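Local coordinates for protein tyrocidine synthase 2 (Brevibacillus parabrevis, PDB 6TA8) that belongs to the non-ribosomal peptide synthetases, large modular enzymes, and is represented here by a chain containing a condensation-family domain, at residues A[88-93]-A[164-169]; A[251-256]-A[443-448]. All coordinates share one frame; numbering follows the deposited sequence.

Interaction 1 closes before interaction 2 opens along the chain, and the two lie on opposite sides of its centre, with their own centres 31 Å apart and their nearest atoms about 15 Å apart. Condensation-family domains have two chloramphenicol acetyltransferase-like lobes. Interaction 1 is in the N-terminal lobe, where strand 88-91 of a small antiparallel sheet meets the loop between strand 155-163 and helix 169-187. Interaction 2 belongs to the C-terminal lobe and sets helix 445-466 against strand 250-256, an outermost strand of the six-stranded sheet. The two contacts share no helix, strand or sheet; the 164-169 segment of interaction 1 also reaches across to Arg307 and Trp322.

Interaction 1 (A[88-93]-A[164-169]); sequences MVYKQE and HLVVDG
Met88 and Val166 mark the closest approach of the two backbones, their CA atoms 7.5 Å apart. Strand 88-91, an outermost strand of a three-stranded antiparallel sheet, thus meets segment 164-169, the turn leading into helix 169-187, through side chains and not through backbone pairing. Met88 CB lies 3.8 Å from Val166 CG1, an apolar touch suited to a buried site.

Tyr90 reaches farther. Its CG stands anti to the carbonyl carbon (chi1 -65°), which sends the ring out from the strand to the turn. Leu165 CD1 sits over one face of that ring, 3.6 Å from its centroid and 15° off the normal, a CH-pi contact to which an aromatic and a branched aliphatic are well matched. At the ring's far end, Tyr90 OH comes within 3.3 Å of Leu165 O; any hydrogen bond here is weak, and the hydroxyl proton has another acceptor in reach. Leu165 O is also gripped by Gln41 NE2 from helix 39-46.

The sequence HLVVDG, preceded by His163, forms the HHxxxDG signature of the condensation family. Within it His164 ND1 donates to Val167 O at 2.9 Å, although the angle at the hydrogen is only 132°. The acceptor lies nearly in the imidazole plane, so the bond helps set the ring's rotation, while Trp322 stacks on the same ring. Asp168 is the N-cap of helix 169-187, where its short carboxylate caps a backbone N of the first turn; its OD2 also forms a salt bridge with Arg307.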
loop_
_atom_site.group_PDB
_atom_site.type_symbol
_atom_site.label_atom_id
_atom_site.label_comp_id
_atom_site.label_asym_id
_atom_site.label_seq_id
_atom_site.Cartn_x
_atom_site.Cartn_y
_atom_site.Cartn_z
ATOM N N MET A 88 11.769 14.373 2.957
ATOM C CA MET A 88 11.366 14.913 1.668
ATOM C C MET A 88 10.349 16.037 1.831
ATOM O O MET A 88 9.524 16.031 2.749
ATOM C CB MET A 88 10.774 13.812 0.788
ATOM C CG MET A 88 10.819 14.102 -0.703
ATOM S SD MET A 88 12.373 13.595 -1.465
ATOM C CE MET A 88 12.502 11.916 -0.862
ATOM N N VAL A 89 10.420 17.007 0.917
ATOM C CA VAL A 89 9.436 18.075 0.805
ATOM C C VAL A 89 9.098 18.252 -0.669
ATOM O O VAL A 89 9.874 17.890 -1.556
ATOM C CB VAL A 89 9.929 19.409 1.409
ATOM C CG1 VAL A 89 10.003 19.313 2.926
ATOM C CG2 VAL A 89 11.280 19.792 0.822
ATOM N N TYR A 90 7.920 18.818 -0.927
ATOM C CA TYR A 90 7.396 18.954 -2.281
ATOM C C TYR A 90 7.013 20.405 -2.525
ATOM O O TYR A 90 6.185 20.959 -1.797
ATOM C CB TYR A 90 6.188 18.035 -2.495
ATOM C CG TYR A 90 6.522 16.562 -2.420
ATOM C CD1 TYR A 90 6.682 15.927 -1.194
ATOM C CD2 TYR A 90 6.679 15.807 -3.573
ATOM C CE1 TYR A 90 6.991 14.582 -1.121
ATOM C CE2 TYR A 90 6.986 14.460 -3.510
ATOM C CZ TYR A 90 7.144 13.854 -2.283
ATOM O OH TYR A 90 7.450 12.515 -2.217
ATOM N N LYS A 91 7.598 21.012 -3.552
ATOM C CA LYS A 91 7.342 22.406 -3.877
ATOM C C LYS A 91 6.615 22.520 -5.210
ATOM O O LYS A 91 6.856 21.744 -6.138
ATOM C CB LYS A 91 8.646 23.205 -3.918
ATOM C CG LYS A 91 9.279 23.386 -2.550
ATOM C CD LYS A 91 10.667 23.992 -2.641
ATOM C CE LYS A 91 10.935 24.901 -1.451
ATOM N NZ LYS A 91 10.310 24.379 -0.203
ATOM N N GLN A 92 5.720 23.504 -5.297
ATOM C CA GLN A 92 4.925 23.710 -6.505
ATOM C C GLN A 92 5.367 24.970 -7.244
ATOM O O GLN A 92 4.602 25.934 -7.355
ATOM C CB GLN A 92 3.438 23.788 -6.152
ATOM C CG GLN A 92 2.493 23.514 -7.311
ATOM C CD GLN A 92 1.173 22.932 -6.848
ATOM O OE1 GLN A 92 0.878 21.761 -7.093
ATOM N NE2 GLN A 92 0.376 23.742 -6.163
ATOM N N GLU A 93 6.593 24.973 -7.762
ATOM C CA GLU A 93 7.138 26.139 -8.446
ATOM C C GLU A 93 6.741 26.120 -9.918
ATOM O O GLU A 93 6.876 25.092 -10.590
ATOM C CB GLU A 93 8.661 26.179 -8.310
ATOM C CG GLU A 93 9.166 25.912 -6.899
ATOM C CD GLU A 93 10.093 27.000 -6.393
ATOM O OE1 GLU A 93 9.706 28.187 -6.451
ATOM O OE2 GLU A 93 11.205 26.669 -5.929
ATOM N N HIS A 164 1.822 9.368 2.492
ATOM C CA HIS A 164 1.996 8.202 1.634
ATOM C C HIS A 164 3.029 8.412 0.532
ATOM O O HIS A 164 3.391 7.442 -0.142
ATOM C CB HIS A 164 0.654 7.814 1.011
ATOM C CG HIS A 164 0.558 6.371 0.626
ATOM N ND1 HIS A 164 1.663 5.554 0.516
ATOM C CD2 HIS A 164 -0.512 5.598 0.325
ATOM C CE1 HIS A 164 1.277 4.340 0.166
ATOM N NE2 HIS A 164 -0.038 4.340 0.043
ATOM N N LEU A 165 3.512 9.639 0.336
ATOM C CA LEU A 165 4.434 9.916 -0.757
ATOM C C LEU A 165 5.838 9.377 -0.515
ATOM O O LEU A 165 6.659 9.422 -1.437
ATOM C CB LEU A 165 4.504 11.423 -1.011
ATOM C CG LEU A 165 3.515 11.999 -2.024
ATOM C CD1 LEU A 165 3.608 13.517 -2.049
ATOM C CD2 LEU A 165 3.767 11.420 -3.408
ATOM N N VAL A 166 6.137 8.871 0.682
ATOM C CA VAL A 166 7.500 8.468 1.016
ATOM C C VAL A 166 7.522 7.125 1.738
ATOM O O VAL A 166 8.567 6.709 2.251
ATOM C CB VAL A 166 8.197 9.545 1.871
ATOM C CG1 VAL A 166 8.512 10.778 1.036
ATOM C CG2 VAL A 166 7.336 9.910 3.071
ATOM N N VAL A 167 6.380 6.435 1.788
ATOM C CA VAL A 167 6.275 5.160 2.489
ATOM C C VAL A 167 5.312 4.250 1.743
ATOM O O VAL A 167 4.419 4.705 1.024
ATOM C CB VAL A 167 5.798 5.324 3.955
ATOM C CG1 VAL A 167 6.932 5.805 4.849
ATOM C CG2 VAL A 167 4.608 6.265 4.023
ATOM N N ASP A 168 5.495 2.945 1.929
ATOM C CA ASP A 168 4.555 1.942 1.445
ATOM C C ASP A 168 4.561 0.774 2.427
ATOM O O ASP A 168 5.133 0.863 3.518
ATOM C CB ASP A 168 4.888 1.520 0.006
ATOM C CG ASP A 168 6.294 0.958 -0.139
ATOM O OD1 ASP A 168 7.036 0.892 0.861
ATOM O OD2 ASP A 168 6.658 0.582 -1.273
ATOM N N GLY A 169 3.927 -0.332 2.031
ATOM C CA GLY A 169 3.779 -1.458 2.944
ATOM C C GLY A 169 5.107 -2.032 3.401
ATOM O O GLY A 169 5.317 -2.271 4.592
#

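Interaction 2 (A[251-256]-A[443-448]); sequences RTLSFA and YEEKTI
Leu253 meets both Glu445 and Ile448, and more of its surface is buried by the contact than that of either partner. It lies on strand 250-256, which pairs with strand 431-439, Leu253 bonding to Val436 through the backbone. Side chains alternate along such a strand, so Leu253 and Phe255 turn to helix 445-466. With CG anti to the backbone N (chi1 -176°), Leu253 brings its CD1 methyl to the first turn of that helix, 3.7 Å from Glu445 CG and 3.8 Å from Glu445 O.

Ile448 comes one turn after Glu444, the N-cap residue, whose carbonyl oxygen accepts the backbone N-H of Ile448. Its CG2 branch does the touching, 4.1 Å from Leu253 CB, while the rest of the side chain leads away. A beta-branched residue suits this place because the methyl on the beta carbon stands close to the helix backbone and can meet Leu253 CB even as the longer branch points elsewhere. The CA atoms of Leu253 and Ile448 are 7.4 Å apart. Farther along the helix the small residues Ala449 and Ala452 also touch Leu253, completing a helix-on-sheet packing of the alpha/beta type at an outermost strand.

Glu445 crosses Leu253 at a slant. Its CG methylene lies against Leu253 CD1, and its chain runs on, extended, to an exposed carboxylate in the helix's first turn, where the helix dipole would probably stabilise a negative charge. No hydrogen bond links the two segments: van der Waals contact between aliphatic groups joins them, with the charged residue contributing chiefly its CG.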
loop_
_atom_site.group_PDB
_atom_site.type_symbol
_atom_site.label_atom_id
_atom_site.label_comp_id
_atom_site.label_asym_id
_atom_site.label_seq_id
_atom_site.Cartn_x
_atom_site.Cartn_y
_atom_site.Cartn_z
ATOM N N ARG A 251 -17.184 3.725 3.285
ATOM C CA ARG A 251 -17.403 2.737 4.327
ATOM C C ARG A 251 -16.648 1.461 3.980
ATOM O O ARG A 251 -16.329 1.200 2.818
ATOM C CB ARG A 251 -18.896 2.437 4.510
ATOM C CG ARG A 251 -19.732 3.647 4.890
ATOM C CD ARG A 251 -19.291 4.228 6.223
ATOM N NE ARG A 251 -20.195 5.276 6.687
ATOM C CZ ARG A 251 -20.005 6.575 6.478
ATOM N NH1 ARG A 251 -18.938 6.991 5.810
ATOM N NH2 ARG A 251 -20.879 7.458 6.937
ATOM N N THR A 252 -16.362 0.663 5.007
ATOM C CA THR A 252 -15.591 -0.564 4.849
ATOM C C THR A 252 -16.361 -1.734 5.439
ATOM O O THR A 252 -16.890 -1.638 6.550
ATOM C CB THR A 252 -14.217 -0.456 5.522
ATOM O OG1 THR A 252 -14.389 -0.307 6.938
ATOM C CG2 THR A 252 -13.442 0.736 4.978
ATOM N N LEU A 253 -16.417 -2.834 4.693
ATOM C CA LEU A 253 -17.004 -4.086 5.150
ATOM C C LEU A 253 -15.912 -5.146 5.137
ATOM O O LEU A 253 -15.317 -5.415 4.088
ATOM C CB LEU A 253 -18.179 -4.502 4.263
ATOM C CG LEU A 253 -18.961 -5.748 4.690
ATOM C CD1 LEU A 253 -20.449 -5.557 4.449
ATOM C CD2 LEU A 253 -18.462 -6.982 3.963
ATOM N N SER A 254 -15.653 -5.748 6.294
ATOM C CA SER A 254 -14.554 -6.687 6.455
ATOM C C SER A 254 -15.069 -8.050 6.897
ATOM O O SER A 254 -16.057 -8.154 7.631
ATOM C CB SER A 254 -13.531 -6.172 7.476
ATOM O OG SER A 254 -13.124 -4.850 7.172
ATOM N N PHE A 255 -14.385 -9.096 6.436
ATOM C CA PHE A 255 -14.612 -10.451 6.914
ATOM C C PHE A 255 -13.264 -11.126 7.120
ATOM O O PHE A 255 -12.290 -10.823 6.426
ATOM C CB PHE A 255 -15.492 -11.267 5.948
ATOM C CG PHE A 255 -14.781 -11.731 4.703
ATOM C CD1 PHE A 255 -14.163 -12.973 4.660
ATOM C CD2 PHE A 255 -14.755 -10.938 3.568
ATOM C CE1 PHE A 255 -13.518 -13.404 3.516
ATOM C CE2 PHE A 255 -14.114 -11.366 2.419
ATOM C CZ PHE A 255 -13.494 -12.600 2.395
ATOM N N ALA A 256 -13.214 -12.039 8.085
ATOM C CA ALA A 256 -11.982 -12.718 8.448
ATOM C C ALA A 256 -12.202 -14.223 8.458
ATOM O O ALA A 256 -13.326 -14.710 8.604
ATOM C CB ALA A 256 -11.466 -12.256 9.818
ATOM N N TYR A 443 -23.311 2.175 -3.210
ATOM C CA TYR A 443 -23.701 0.832 -2.810
ATOM C C TYR A 443 -24.326 0.859 -1.430
ATOM O O TYR A 443 -23.892 1.614 -0.556
ATOM C CB TYR A 443 -22.508 -0.120 -2.775
ATOM C CG TYR A 443 -22.002 -0.482 -4.132
ATOM C CD1 TYR A 443 -22.683 -1.394 -4.925
ATOM C CD2 TYR A 443 -20.845 0.091 -4.627
ATOM C CE1 TYR A 443 -22.219 -1.725 -6.173
ATOM C CE2 TYR A 443 -20.375 -0.232 -5.868
ATOM C CZ TYR A 443 -21.063 -1.138 -6.636
ATOM O OH TYR A 443 -20.583 -1.445 -7.876
ATOM N N GLU A 444 -25.336 0.022 -1.240
ATOM C CA GLU A 444 -25.833 -0.280 0.089
ATOM C C GLU A 444 -25.016 -1.425 0.672
ATOM O O GLU A 444 -24.528 -2.294 -0.057
ATOM C CB GLU A 444 -27.318 -0.641 0.047
ATOM C CG GLU A 444 -28.211 0.518 -0.374
ATOM C CD GLU A 444 -29.659 0.111 -0.559
ATOM O OE1 GLU A 444 -29.907 -0.977 -1.119
ATOM O OE2 GLU A 444 -30.552 0.883 -0.148
ATOM N N GLU A 445 -24.860 -1.412 1.998
ATOM C CA GLU A 445 -24.021 -2.403 2.664
ATOM C C GLU A 445 -24.463 -3.832 2.373
ATOM O O GLU A 445 -23.657 -4.759 2.506
ATOM C CB GLU A 445 -24.015 -2.161 4.174
ATOM C CG GLU A 445 -22.802 -2.740 4.883
ATOM C CD GLU A 445 -23.004 -2.865 6.379
ATOM O OE1 GLU A 445 -23.739 -3.780 6.806
ATOM O OE2 GLU A 445 -22.424 -2.050 7.128
ATOM N N LYS A 446 -25.720 -4.025 1.973
ATOM C CA LYS A 446 -26.213 -5.359 1.652
ATOM C C LYS A 446 -25.674 -5.842 0.311
ATOM O O LYS A 446 -25.378 -7.031 0.149
ATOM C CB LYS A 446 -27.744 -5.367 1.649
ATOM C CG LYS A 446 -28.396 -5.518 3.027
ATOM C CD LYS A 446 -28.095 -4.340 3.949
ATOM C CE LYS A 446 -28.512 -3.016 3.325
ATOM N NZ LYS A 446 -27.735 -1.872 3.881
ATOM N N THR A 447 -25.543 -4.934 -0.659
ATOM C CA THR A 447 -24.958 -5.300 -1.946
ATOM C C THR A 447 -23.479 -5.637 -1.799
ATOM O O THR A 447 -22.973 -6.551 -2.462
ATOM C CB THR A 447 -25.150 -4.166 -2.952
ATOM O OG1 THR A 447 -26.539 -3.818 -3.022
ATOM C CG2 THR A 447 -24.667 -4.582 -4.335
ATOM N N ILE A 448 -22.769 -4.912 -0.933
ATOM C CA ILE A 448 -21.358 -5.204 -0.706
ATOM C C ILE A 448 -21.201 -6.491 0.091
ATOM O O ILE A 448 -20.283 -7.282 -0.155
ATOM C CB ILE A 448 -20.677 -4.013 -0.008
ATOM C CG1 ILE A 448 -20.791 -2.757 -0.874
ATOM C CG2 ILE A 448 -19.217 -4.325 0.284
ATOM C CD1 ILE A 448 -20.200 -2.919 -2.258
#